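Local coordinates for protein glutamyl-tRNA synthetase (Methanothermobacter thermautotrophicus, PDB 3AII) that probably attaches glutamate to tRNA in two steps, activating it with ATP to glutamyl-AMP and then passing it to the tRNA acceptor end, at residues 187-192 with 209-214; 235-240 with 251-256; 183-188 with 308-313. One frame throughout, in Å; residues are numbered along the deposited sequence. Where two conformers were deposited one is given.

Contact 1: 187-192 with 209-214. With ZN (zinc ion), chain D.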
loop_
_atom_site.group_PDB
_atom_site.type_symbol
_atom_site.label_atom_id
_atom_site.label_comp_id
_atom_site.label_asym_id
_atom_site.label_seq_id
_atom_site.Cartn_x
_atom_site.Cartn_y
_atom_site.Cartn_z
ATOM N N GLY A 187 -26.881 3.753 29.204
ATOM C CA GLY A 187 -26.695 3.772 27.770
ATOM C C GLY A 187 -26.319 2.441 27.161
ATOM O O GLY A 187 -26.087 2.349 25.962
ATOM N N ALA A 188 -26.273 1.408 27.991
ATOM C CA ALA A 188 -25.948 0.080 27.505
ATOM C C ALA A 188 -26.500 -0.972 28.440
ATOM O O ALA A 188 -26.880 -0.673 29.572
ATOM C CB ALA A 188 -24.439 -0.086 27.351
ATOM N N TYR A 189 -26.559 -2.204 27.949
ATOM C CA TYR A 189 -27.058 -3.310 28.749
ATOM C C TYR A 189 -26.401 -4.606 28.326
ATOM O O TYR A 189 -25.869 -4.697 27.213
ATOM C CB TYR A 189 -28.587 -3.411 28.648
ATOM C CG TYR A 189 -29.167 -3.615 27.263
ATOM C CD1 TYR A 189 -29.299 -2.555 26.370
ATOM C CD2 TYR A 189 -29.613 -4.866 26.856
ATOM C CE1 TYR A 189 -29.847 -2.744 25.124
ATOM C CE2 TYR A 189 -30.172 -5.057 25.616
ATOM C CZ TYR A 189 -30.291 -4.008 24.753
ATOM O OH TYR A 189 -30.843 -4.220 23.507
ATOM N N VAL A 190 -26.410 -5.597 29.220
ATOM C CA VAL A 190 -25.889 -6.914 28.861
ATOM C C VAL A 190 -27.014 -7.820 28.398
ATOM O O VAL A 190 -27.924 -8.142 29.168
ATOM C CB VAL A 190 -25.148 -7.578 30.007
ATOM C CG1 VAL A 190 -24.605 -8.937 29.543
ATOM C CG2 VAL A 190 -24.011 -6.671 30.494
ATOM N N CYS A 191 -26.938 -8.226 27.138
ATOM C CA CYS A 191 -27.986 -9.030 26.530
ATOM C C CYS A 191 -27.562 -10.483 26.459
ATOM O O CYS A 191 -26.536 -10.823 25.862
ATOM C CB CYS A 191 -28.305 -8.526 25.132
ATOM S SG CYS A 191 -29.647 -9.441 24.345
ATOM N N THR A 192 -28.384 -11.336 27.066
ATOM C CA THR A 192 -28.143 -12.770 27.107
ATOM C C THR A 192 -29.091 -13.522 26.174
ATOM O O THR A 192 -29.145 -14.749 26.205
ATOM C CB THR A 192 -28.344 -13.312 28.537
ATOM O OG1 THR A 192 -29.600 -12.845 29.048
ATOM C CG2 THR A 192 -27.225 -12.831 29.458
ATOM N N HIS A 209 -36.060 -8.339 27.228
ATOM C CA HIS A 209 -36.114 -8.146 28.670
ATOM C C HIS A 209 -34.856 -7.471 29.220
ATOM O O HIS A 209 -34.924 -6.697 30.172
ATOM C CB HIS A 209 -36.347 -9.490 29.367
ATOM C CG HIS A 209 -36.151 -9.444 30.849
ATOM N ND1 HIS A 209 -37.035 -8.812 31.697
ATOM C CD2 HIS A 209 -35.174 -9.955 31.634
ATOM C CE1 HIS A 209 -36.609 -8.933 32.942
ATOM N NE2 HIS A 209 -35.481 -9.619 32.932
ATOM N N CYS A 210 -33.709 -7.764 28.609
ATOM C CA CYS A 210 -32.427 -7.285 29.115
ATOM C C CYS A 210 -32.387 -5.756 29.112
ATOM O O CYS A 210 -31.720 -5.134 29.944
ATOM C CB CYS A 210 -31.283 -7.818 28.245
ATOM S SG CYS A 210 -31.357 -9.602 27.883
ATOM N N ARG A 211 -33.093 -5.168 28.156
ATOM C CA ARG A 211 -33.060 -3.725 27.954
ATOM C C ARG A 211 -33.695 -2.968 29.115
ATOM O O ARG A 211 -33.495 -1.762 29.250
ATOM C CB ARG A 211 -33.767 -3.354 26.651
ATOM C CG ARG A 211 -33.284 -2.051 26.035
ATOM C CD ARG A 211 -34.147 -1.664 24.847
ATOM N NE ARG A 211 -33.449 -0.794 23.900
ATOM C CZ ARG A 211 -33.543 0.534 23.878
ATOM N NH1 ARG A 211 -34.307 1.170 24.760
ATOM N NH2 ARG A 211 -32.873 1.226 22.965
ATOM N N SER A 212 -34.450 -3.676 29.953
ATOM C CA SER A 212 -35.139 -3.042 31.075
ATOM C C SER A 212 -34.388 -3.170 32.398
ATOM O O SER A 212 -34.821 -2.618 33.415
ATOM C CB SER A 212 -36.555 -3.616 31.233
ATOM O OG SER A 212 -36.511 -4.962 31.685
ATOM N N LEU A 213 -33.280 -3.905 32.401
ATOM C CA LEU A 213 -32.519 -4.107 33.635
ATOM C C LEU A 213 -31.939 -2.798 34.152
ATOM O O LEU A 213 -31.636 -1.885 33.373
ATOM C CB LEU A 213 -31.381 -5.116 33.426
ATOM C CG LEU A 213 -31.800 -6.508 32.954
ATOM C CD1 LEU A 213 -30.571 -7.373 32.726
ATOM C CD2 LEU A 213 -32.726 -7.148 33.970
ATOM N N GLY A 214 -31.770 -2.721 35.465
ATOM C CA GLY A 214 -31.148 -1.572 36.091
ATOM C C GLY A 214 -29.633 -1.658 36.136
ATOM O O GLY A 214 -29.028 -2.641 35.703
HETATM ZN ZN ZN D . -31.675 -9.463 25.537
#
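Cys191 and Cys210 bind the same zinc ion, each through SG, with Cys191 SG to zinc at 2.4 Å and Cys210 SG to zinc at 2.4 Å. Cys193 and Cys208 supply the other two thiolates, so the site is an all-cysteine one. Cys191 reaches the metal from strand 188-191, with SG anti to its backbone N (chi1 -178°). Cys210 comes from the short 3-10 segment before helix 215-224. Its SG also accepts a hydrogen bond from the backbone N of Thr192 (3.5 Å, N-H...S angle 160°). Next to the metal, the Tyr189 ring packs on Arg211. Arg211 CA sits over the middle of one ring face, 3.9 Å from its centroid, in a CH-pi contact. Arg211 CG lies over the same face, 3.6 Å from Tyr189 CE1. Cys210 CB meets the ring near Tyr189 CD2 at 3.7 Å. The polar ends of both side chains go to Asp250: Tyr189 OH by a hydrogen bond and Arg211 NE by a salt bridge. Four cysteine sulfurs on one zinc ion would be expected to gather negative charge. The N-H of Thr192 probably offsets part of it on Cys210 SG, as N-H...S bonds often do in zinc-cysteine sites.

Contact 2: 235-240 with 251-256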
loop_
_atom_site.group_PDB
_atom_site.type_symbol
_atom_site.label_atom_id
_atom_site.label_comp_id
_atom_site.label_asym_id
_atom_site.label_seq_id
_atom_site.Cartn_x
_atom_site.Cartn_y
_atom_site.Cartn_z
ATOM N N VAL A 235 -22.563 -6.962 25.190
ATOM C CA VAL A 235 -23.047 -5.655 25.608
ATOM C C VAL A 235 -23.590 -4.928 24.384
ATOM O O VAL A 235 -22.937 -4.897 23.330
ATOM C CB VAL A 235 -21.922 -4.804 26.260
ATOM C CG1 VAL A 235 -22.458 -3.436 26.693
ATOM C CG2 VAL A 235 -21.334 -5.514 27.465
ATOM N N ARG A 236 -24.790 -4.367 24.523
ATOM C CA ARG A 236 -25.426 -3.593 23.457
ATOM C C ARG A 236 -25.603 -2.147 23.879
ATOM O O ARG A 236 -25.963 -1.869 25.014
ATOM C CB ARG A 236 -26.794 -4.194 23.116
ATOM C CG ARG A 236 -26.685 -5.563 22.474
ATOM C CD ARG A 236 -28.060 -6.132 22.130
ATOM N NE ARG A 236 -27.908 -7.404 21.417
ATOM C CZ ARG A 236 -27.587 -7.504 20.131
ATOM N NH1 ARG A 236 -27.395 -6.419 19.395
ATOM N NH2 ARG A 236 -27.465 -8.698 19.570
ATOM N N VAL A 237 -25.317 -1.231 22.962
ATOM C CA VAL A 237 -25.518 0.183 23.227
ATOM C C VAL A 237 -26.996 0.479 23.004
ATOM O O VAL A 237 -27.559 0.061 22.001
ATOM C CB VAL A 237 -24.683 1.026 22.271
ATOM C CG1 VAL A 237 -24.927 2.512 22.506
ATOM C CG2 VAL A 237 -23.195 0.685 22.434
ATOM N N LYS A 238 -27.630 1.198 23.922
ATOM C CA LYS A 238 -29.025 1.555 23.702
ATOM C C LYS A 238 -29.083 2.675 22.677
ATOM O O LYS A 238 -28.526 3.747 22.899
ATOM C CB LYS A 238 -29.691 1.989 25.013
ATOM C CG LYS A 238 -29.782 0.879 26.057
ATOM C CD LYS A 238 -30.563 1.313 27.303
ATOM C CE LYS A 238 -30.573 0.192 28.335
ATOM N NZ LYS A 238 -31.434 0.477 29.540
ATOM N N THR A 239 -29.733 2.421 21.544
ATOM C CA THR A 239 -29.928 3.462 20.544
ATOM C C THR A 239 -31.421 3.688 20.343
ATOM O O THR A 239 -32.107 4.084 21.273
ATOM C CB THR A 239 -29.212 3.141 19.225
ATOM O OG1 THR A 239 -29.792 1.977 18.623
ATOM C CG2 THR A 239 -27.729 2.881 19.502
ATOM N N ASP A 240 -31.907 3.438 19.135
ATOM C CA ASP A 240 -33.320 3.588 18.813
ATOM C C ASP A 240 -33.771 2.286 18.181
ATOM O O ASP A 240 -33.297 1.927 17.108
ATOM C CB ASP A 240 -33.506 4.749 17.832
ATOM C CG ASP A 240 -34.886 4.770 17.190
ATOM O OD1 ASP A 240 -35.798 4.080 17.687
ATOM O OD2 ASP A 240 -35.060 5.486 16.180
ATOM N N TRP A 251 -26.701 -1.675 18.772
ATOM C CA TRP A 251 -25.538 -2.370 18.252
ATOM C C TRP A 251 -24.601 -2.862 19.359
ATOM O O TRP A 251 -24.593 -2.332 20.476
ATOM C CB TRP A 251 -24.803 -1.476 17.241
ATOM C CG TRP A 251 -24.355 -0.133 17.763
ATOM C CD1 TRP A 251 -25.056 1.046 17.734
ATOM C CD2 TRP A 251 -23.076 0.177 18.337
ATOM N NE1 TRP A 251 -24.301 2.058 18.291
ATOM C CE2 TRP A 251 -23.079 1.553 18.657
ATOM C CE3 TRP A 251 -21.930 -0.579 18.609
ATOM C CZ2 TRP A 251 -21.975 2.191 19.239
ATOM C CZ3 TRP A 251 -20.834 0.055 19.193
ATOM C CH2 TRP A 251 -20.868 1.425 19.507
ATOM N N VAL A 252 -23.813 -3.883 19.032
ATOM C CA VAL A 252 -22.949 -4.558 19.999
ATOM C C VAL A 252 -21.625 -3.830 20.238
ATOM O O VAL A 252 -20.871 -3.553 19.297
ATOM C CB VAL A 252 -22.642 -5.993 19.533
ATOM C CG1 VAL A 252 -21.633 -6.655 20.449
ATOM C CG2 VAL A 252 -23.918 -6.808 19.482
ATOM N N SER A 253 -21.344 -3.530 21.505
ATOM C CA SER A 253 -20.106 -2.851 21.883
ATOM C C SER A 253 -19.045 -3.776 22.458
ATOM O O SER A 253 -17.857 -3.455 22.398
ATOM C CB SER A 253 -20.383 -1.721 22.878
ATOM O OG SER A 253 -20.957 -2.216 24.085
ATOM N N MET A 254 -19.458 -4.896 23.049
ATOM C CA MET A 254 -18.510 -5.851 23.653
ATOM C C MET A 254 -18.941 -7.276 23.372
ATOM O O MET A 254 -20.132 -7.588 23.475
ATOM C CB MET A 254 -18.467 -5.713 25.182
ATOM C CG MET A 254 -17.807 -4.498 25.747
ATOM S SD MET A 254 -15.999 -4.653 25.549
ATOM C CE MET A 254 -15.400 -3.207 26.416
ATOM N N ARG A 255 -17.971 -8.139 23.061
ATOM C CA ARG A 255 -18.247 -9.554 22.832
ATOM C C ARG A 255 -17.235 -10.420 23.561
ATOM O O ARG A 255 -16.202 -9.935 24.011
ATOM C CB ARG A 255 -18.211 -9.877 21.342
ATOM C CG ARG A 255 -16.879 -9.565 20.694
ATOM C CD ARG A 255 -16.824 -9.954 19.238
ATOM N NE ARG A 255 -15.480 -9.776 18.706
ATOM C CZ ARG A 255 -15.154 -9.968 17.433
ATOM N NH1 ARG A 255 -13.903 -9.787 17.031
ATOM N NH2 ARG A 255 -16.083 -10.341 16.561
ATOM N N ILE A 256 -17.543 -11.709 23.669
ATOM C CA ILE A 256 -16.641 -12.651 24.312
ATOM C C ILE A 256 -15.947 -13.458 23.220
ATOM O O ILE A 256 -16.616 -13.999 22.346
ATOM C CB ILE A 256 -17.416 -13.607 25.240
ATOM C CG1 ILE A 256 -18.169 -12.821 26.325
ATOM C CG2 ILE A 256 -16.454 -14.617 25.864
ATOM C CD1 ILE A 256 -19.225 -13.635 27.083
#
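Val237 and Trp251 lie side by side, and Val237 CG2 stands over one face of the six-membered ring, 3.7 Å from its centroid and 11° off the normal. Trp251 CG between its backbone N and carbonyl carbon (chi1 57°) turns the indole back to Val237. Thr239 CG2 crosses at about a right angle and meets the five-membered part near Trp251 CD1 at 3.7 Å. An alanine in place of Trp251 would probably leave Val237 CG2 and Thr239 CG2 without the surface they rest on, and open a gap beside Leu306 of helix 299-310. Val237 CG2 also touches Ser253 CB. On the sheet face that carries Val235 and Met254, these two side chains run side by side, with Val235 CG2 3.7 Å from Met254 CB. The Met254 chain bends at chi2 and carries its end toward helix 172-184. On the face of Arg236 and Val252, Val252 CG2 lies above the guanidinium plane, 3.5 Å from Arg236 NH1. That guanidinium also bonds to Asp250 O and makes a cation-pi contact with Phe198. The backbones are antiparallel. Val237 N bonds to Trp251 O at 2.8 Å, and Val235 N to Met254 O at 3.0 Å. Ser253 N bonds to Val235 O at 2.8 Å, and Met254 N bonds weakly to the same oxygen. Two residues thus face one, and the register shifts by one before Arg236 pairs with Val252. This is a classic beta bulge, set between the two central strands of a four-stranded antiparallel sheet.

Contact 3: 183-188 with 308-313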
loop_
_atom_site.group_PDB
_atom_site.type_symbol
_atom_site.label_atom_id
_atom_site.label_comp_id
_atom_site.label_asym_id
_atom_site.label_seq_id
_atom_site.Cartn_x
_atom_site.Cartn_y
_atom_site.Cartn_z
ATOM N N ILE A 183 -22.985 1.834 31.132
ATOM C CA ILE A 183 -24.059 1.131 31.830
ATOM C C ILE A 183 -24.642 1.952 32.990
ATOM O O ILE A 183 -25.863 2.005 33.164
ATOM C CB ILE A 183 -23.565 -0.246 32.333
ATOM C CG1 ILE A 183 -23.279 -1.179 31.153
ATOM C CG2 ILE A 183 -24.586 -0.884 33.273
ATOM C CD1 ILE A 183 -22.642 -2.514 31.582
ATOM N N GLU A 184 -23.785 2.606 33.770
ATOM C CA GLU A 184 -24.287 3.425 34.877
ATOM C C GLU A 184 -25.116 4.597 34.380
ATOM O O GLU A 184 -26.099 4.999 35.020
ATOM C CB GLU A 184 -23.166 3.934 35.794
ATOM C CG GLU A 184 -23.780 4.728 36.966
ATOM C CD GLU A 184 -22.865 4.942 38.153
ATOM O OE1 GLU A 184 -21.662 4.614 38.062
ATOM O OE2 GLU A 184 -23.372 5.451 39.187
ATOM N N ARG A 185 -24.728 5.141 33.235
ATOM C CA ARG A 185 -25.467 6.236 32.626
ATOM C C ARG A 185 -26.715 5.766 31.886
ATOM O O ARG A 185 -27.408 6.570 31.277
ATOM C CB ARG A 185 -24.561 7.014 31.660
ATOM C CG ARG A 185 -23.498 7.858 32.361
ATOM C CD ARG A 185 -22.806 8.792 31.381
ATOM N NE ARG A 185 -22.291 9.994 32.024
ATOM C CZ ARG A 185 -22.709 11.227 31.748
ATOM N NH1 ARG A 185 -23.646 11.424 30.832
ATOM N NH2 ARG A 185 -22.181 12.264 32.381
ATOM N N GLY A 186 -26.988 4.466 31.925
ATOM C CA GLY A 186 -28.159 3.910 31.256
ATOM C C GLY A 186 -28.094 3.837 29.744
ATOM O O GLY A 186 -29.122 3.840 29.064
ATOM N N GLY A 187 -26.881 3.753 29.204
ATOM C CA GLY A 187 -26.695 3.772 27.770
ATOM C C GLY A 187 -26.319 2.441 27.161
ATOM O O GLY A 187 -26.087 2.349 25.962
ATOM N N ALA A 188 -26.273 1.408 27.991
ATOM C CA ALA A 188 -25.948 0.080 27.505
ATOM C C ALA A 188 -26.500 -0.972 28.440
ATOM O O ALA A 188 -26.880 -0.673 29.572
ATOM C CB ALA A 188 -24.439 -0.086 27.351
ATOM N N ARG A 308 -23.322 10.697 22.817
ATOM C CA ARG A 308 -24.552 11.173 23.449
ATOM C C ARG A 308 -24.706 10.682 24.886
ATOM O O ARG A 308 -24.865 11.472 25.838
ATOM C CB ARG A 308 -25.759 10.685 22.644
ATOM C CG ARG A 308 -26.090 11.493 21.412
ATOM C CD ARG A 308 -27.419 11.023 20.848
ATOM N NE ARG A 308 -28.346 10.641 21.913
ATOM C CZ ARG A 308 -29.563 10.154 21.700
ATOM N NH1 ARG A 308 -30.340 9.826 22.723
ATOM N NH2 ARG A 308 -30.004 10.000 20.461
ATOM N N HIS A 309 -24.677 9.364 25.045
ATOM C CA HIS A 309 -24.896 8.745 26.340
ATOM C C HIS A 309 -23.851 9.116 27.369
ATOM O O HIS A 309 -24.164 9.229 28.549
ATOM C CB HIS A 309 -24.955 7.221 26.213
ATOM C CG HIS A 309 -26.235 6.713 25.639
ATOM N ND1 HIS A 309 -27.466 7.186 26.044
ATOM C CD2 HIS A 309 -26.483 5.756 24.716
ATOM C CE1 HIS A 309 -28.417 6.550 25.384
ATOM N NE2 HIS A 309 -27.848 5.674 24.576
ATOM N N LEU A 310 -22.615 9.302 26.919
ATOM C CA LEU A 310 -21.519 9.621 27.831
ATOM C C LEU A 310 -21.368 11.131 28.076
ATOM O O LEU A 310 -20.554 11.560 28.903
ATOM C CB LEU A 310 -20.220 9.001 27.312
ATOM C CG LEU A 310 -20.179 7.467 27.419
ATOM C CD1 LEU A 310 -19.064 6.869 26.546
ATOM C CD2 LEU A 310 -20.039 7.018 28.869
ATOM N N GLY A 311 -22.152 11.925 27.359
ATOM C CA GLY A 311 -22.108 13.374 27.503
ATOM C C GLY A 311 -20.874 13.989 26.866
ATOM O O GLY A 311 -20.292 14.938 27.391
ATOM N N TRP A 312 -20.476 13.441 25.724
ATOM C CA TRP A 312 -19.275 13.878 25.020
ATOM C C TRP A 312 -19.629 14.535 23.696
ATOM O O TRP A 312 -20.544 14.098 22.996
ATOM C CB TRP A 312 -18.392 12.672 24.703
ATOM C CG TRP A 312 -17.802 11.952 25.883
ATOM C CD1 TRP A 312 -17.727 12.378 27.182
ATOM C CD2 TRP A 312 -17.163 10.677 25.842
ATOM N NE1 TRP A 312 -17.081 11.433 27.950
ATOM C CE2 TRP A 312 -16.732 10.379 27.149
ATOM C CE3 TRP A 312 -16.909 9.759 24.819
ATOM C CZ2 TRP A 312 -16.063 9.200 27.457
ATOM C CZ3 TRP A 312 -16.256 8.589 25.128
ATOM C CH2 TRP A 312 -15.840 8.319 26.439
ATOM N N GLU A 313 -18.890 15.572 23.332
ATOM C CA GLU A 313 -19.062 16.169 22.016
ATOM C C GLU A 313 -18.251 15.388 20.995
ATOM O O GLU A 313 -17.048 15.197 21.171
ATOM C CB GLU A 313 -18.612 17.627 22.031
ATOM C CG GLU A 313 -18.860 18.360 20.728
ATOM C CD GLU A 313 -18.491 19.824 20.812
ATOM O OE1 GLU A 313 -17.918 20.231 21.847
ATOM O OE2 GLU A 313 -18.773 20.566 19.848
HETATM O O HOH W 1 -27.659 7.696 28.866
#
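Arg185 reaches across to His309 and Leu310 where two helices end, and each helix closes in a Schellman motif. Gly186 follows helix 172-184 and Gly311 follows helix 299-310, both with positive phi. Arg185 NH1 gives a hydrogen bond to His309 O (3.2 Å, N-H...O angle 152°). The bond is tilted from both planes: the donor lies 32° from the carbonyl plane, and the oxygen 20° from the guanidinium plane. Arg185 CD lies close to the same oxygen. Leu310 O stands over the centre of one guanidinium face, 3.6 Å from Arg185 CZ. The arginine chain is extended from CG to NE, which carries its flat end along the last turn of helix 299-310. Carbonyls at a helix C-terminus are the negative end of the helix dipole, so they probably suit this cation. Gly187 makes the second touch. Its CA lies over the middle of the His309 ring, 3.7 Å from the centroid, in a CH-pi contact. The ring is held at both nitrogens. His309 NE2 hydrogen-bonds to Lys238 O, just beyond strand 234-237. Leu182 of helix 172-184, three residues before Arg185, touches both His309 and Leu310. Gly187 leads on into strand 188-191, and its backbone hydrogen-bonds to that of Lys238. A water bridges the two segments: it donates to Arg185 O at 2.7 Å and hydrogen-bonds to His309 ND1 at 2.9 Å.

Contacts 1 and 2 are buried; contact 3 is partly buried, with a solvent-facing arginine. Contacts 1 and 2 meet in one antiparallel sheet, since strands 188-191 and 234-237 are neighbours in it. Backbone hydrogen bonds, Arg236 N to Tyr189 O and Lys238 N to Gly187 O, join them; the second also reaches contact 3 through Gly187. Contacts 1 and 3 share Gly187 and Ala188, where helix 172-184 passes into the strand. Lys238 ties contact 2 to contact 3 through its carbonyl. The chemistry follows the place. Contact 1 rests on a zinc ion held by cysteines at the sheet's outer strand. Contact 2 uses strand bonds and apolar faces in its middle. Contact 3 uses helix-end carbonyls and a water.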